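Local coordinates for bradyzoite pseudokinase 1 (Toxoplasma gondii, PDB 6M7Z), which probably acts as a divergent, atypical kinase, lacking the glycine-rich loop, and regulates membrane ultrastructure of the parasitophorous vacuole, at residues Y96-I101 against L110-E115. Numbering follows the deposited sequence.
Sequences YLYREI and LPSLGE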
loop_
_atom_site.group_PDB
_atom_site.type_symbol
_atom_site.label_atom_id
_atom_site.label_comp_id
_atom_site.label_asym_id
_atom_site.label_seq_id
_atom_site.Cartn_x
_atom_site.Cartn_y
_atom_site.Cartn_z
ATOM N N TYR A 96 3.481 3.876 13.866
ATOM C CA TYR A 96 4.891 3.917 14.205
ATOM C C TYR A 96 5.742 3.847 12.926
ATOM O O TYR A 96 6.654 4.657 12.763
ATOM C CB TYR A 96 5.231 2.778 15.170
ATOM C CG TYR A 96 6.672 2.742 15.605
ATOM C CD1 TYR A 96 7.630 2.100 14.852
ATOM C CD2 TYR A 96 7.079 3.361 16.769
ATOM C CE1 TYR A 96 8.952 2.044 15.268
ATOM C CE2 TYR A 96 8.399 3.345 17.182
ATOM C CZ TYR A 96 9.344 2.686 16.427
ATOM O OH TYR A 96 10.653 2.662 16.822
ATOM N N LEU A 97 5.471 2.880 12.037
ATOM C CA LEU A 97 6.216 2.775 10.779
ATOM C C LEU A 97 6.175 4.107 10.030
ATOM O O LEU A 97 7.204 4.572 9.575
ATOM C CB LEU A 97 5.644 1.682 9.877
ATOM C CG LEU A 97 5.855 0.239 10.312
ATOM C CD1 LEU A 97 5.407 -0.705 9.191
ATOM C CD2 LEU A 97 7.310 -0.052 10.655
ATOM N N TYR A 98 4.989 4.704 9.907
ATOM C CA TYR A 98 4.840 5.925 9.108
ATOM C C TYR A 98 5.611 7.085 9.740
ATOM O O TYR A 98 6.195 7.873 9.004
ATOM C CB TYR A 98 3.364 6.275 8.869
ATOM C CG TYR A 98 2.790 5.596 7.650
ATOM C CD1 TYR A 98 3.133 6.022 6.381
ATOM C CD2 TYR A 98 1.929 4.518 7.756
ATOM C CE1 TYR A 98 2.620 5.418 5.245
ATOM C CE2 TYR A 98 1.407 3.899 6.632
ATOM C CZ TYR A 98 1.745 4.354 5.364
ATOM O OH TYR A 98 1.235 3.754 4.244
ATOM N N ARG A 99 5.627 7.165 11.081
ATOM C CA ARG A 99 6.196 8.327 11.788
ATOM C C ARG A 99 7.714 8.187 12.004
ATOM O O ARG A 99 8.409 9.199 12.024
ATOM C CB ARG A 99 5.498 8.515 13.135
ATOM C CG ARG A 99 4.052 8.975 13.015
ATOM C CD ARG A 99 3.278 8.780 14.308
ATOM N NE ARG A 99 3.586 9.800 15.294
ATOM C CZ ARG A 99 3.045 11.015 15.326
ATOM N NH1 ARG A 99 2.211 11.415 14.378
ATOM N NH2 ARG A 99 3.353 11.838 16.309
ATOM N N GLU A 100 8.216 6.958 12.195
ATOM C CA GLU A 100 9.574 6.745 12.672
ATOM C C GLU A 100 10.463 6.026 11.642
ATOM O O GLU A 100 11.669 6.073 11.797
ATOM C CB GLU A 100 9.588 5.913 13.953
ATOM C CG GLU A 100 8.666 6.423 15.038
ATOM C CD GLU A 100 8.905 7.854 15.518
ATOM O OE1 GLU A 100 10.058 8.321 15.468
ATOM O OE2 GLU A 100 7.928 8.504 15.952
ATOM N N ILE A 101 9.911 5.349 10.635
ATOM C CA ILE A 101 10.727 4.433 9.824
ATOM C C ILE A 101 10.650 4.744 8.322
ATOM O O ILE A 101 11.663 4.700 7.634
ATOM C CB ILE A 101 10.352 2.975 10.139
ATOM C CG1 ILE A 101 10.665 2.688 11.610
ATOM C CG2 ILE A 101 11.053 2.010 9.181
ATOM C CD1 ILE A 101 10.862 1.217 11.940
ATOM N N LEU A 110 2.263 3.961 -0.270
ATOM C CA LEU A 110 1.041 4.664 0.100
ATOM C C LEU A 110 1.382 5.709 1.166
ATOM O O LEU A 110 1.857 5.363 2.240
ATOM C CB LEU A 110 0.019 3.652 0.609
ATOM C CG LEU A 110 -1.345 4.207 1.054
ATOM C CD1 LEU A 110 -2.097 4.780 -0.141
ATOM C CD2 LEU A 110 -2.184 3.111 1.725
ATOM N N PRO A 111 1.200 7.014 0.897
ATOM C CA PRO A 111 1.497 8.045 1.884
ATOM C C PRO A 111 0.440 8.173 2.992
ATOM O O PRO A 111 -0.739 7.929 2.753
ATOM C CB PRO A 111 1.549 9.348 1.064
ATOM C CG PRO A 111 0.731 9.068 -0.195
ATOM C CD PRO A 111 0.728 7.568 -0.374
ATOM N N SER A 112 0.904 8.541 4.191
ATOM C CA SER A 112 0.056 8.926 5.320
ATOM C C SER A 112 -0.142 10.448 5.319
ATOM O O SER A 112 0.808 11.166 5.094
ATOM C CB SER A 112 0.673 8.480 6.621
ATOM O OG SER A 112 -0.037 9.048 7.717
ATOM N N LEU A 113 -1.364 10.911 5.596
ATOM C CA LEU A 113 -1.675 12.340 5.766
ATOM C C LEU A 113 -1.726 12.723 7.251
ATOM O O LEU A 113 -1.993 13.871 7.572
ATOM C CB LEU A 113 -3.029 12.643 5.121
ATOM C CG LEU A 113 -3.129 12.345 3.631
ATOM C CD1 LEU A 113 -4.536 12.683 3.121
ATOM C CD2 LEU A 113 -2.056 13.098 2.833
ATOM N N GLY A 114 -1.493 11.761 8.146
ATOM C CA GLY A 114 -1.546 12.001 9.588
ATOM C C GLY A 114 -2.024 10.789 10.363
ATOM O O GLY A 114 -2.868 10.030 9.879
ATOM N N GLU A 115 -1.484 10.631 11.575
ATOM C CA GLU A 115 -1.841 9.546 12.495
ATOM C C GLU A 115 -2.355 10.168 13.795
ATOM O O GLU A 115 -1.750 11.075 14.316
ATOM C CB GLU A 115 -0.638 8.639 12.769
ATOM C CG GLU A 115 0.183 8.306 11.529
ATOM C CD GLU A 115 1.095 9.411 10.995
ATOM O OE1 GLU A 115 1.520 10.292 11.793
ATOM O OE2 GLU A 115 1.401 9.392 9.791
HETATM O O HOH W 1 -0.197 13.060 13.213
#
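Y98 and R99, neighbours on helix 88-101, reach two ends of L110-E115, the run that leads into edge strand 114-117 of the antiparallel sheet. In this kinase fold the pairing is consistent with the αC-β4 connection of an N-lobe, in which helix αC leads through a loop into strand β4. Y98 spans the gap: its OH donates to L110 O at 2.6 Å, tilted away from the carbonyl plane. Further back along the ring, S112 CB sits over one face, 3.9 Å from the centroid of the Y98 ring, a CH-pi contact displaced toward the rim. At the other end R99 NH1 makes a salt bridge to E115 OE1, 2.9 Å long with an N-H...O angle of 157°. The oxygen lies in the guanidinium plane, yet the carboxylate is turned 72° from it. CG and CD of R99 lie against E115 OE1, and the bend at chi3 (77°) then turns the guanidinium so that NH1 meets the same oxygen, while a water joins NH1, weakly, to E115 O. R99 NE has a weak bond to Y20 OH, a second tie for the guanidinium. S112 also holds the carboxylate: its OG accepts from G114 N in an ST turn, and S112 OG donates to E115 OE2 at 2.5 Å, meeting that oxygen on its anti side, well out of the carboxylate plane.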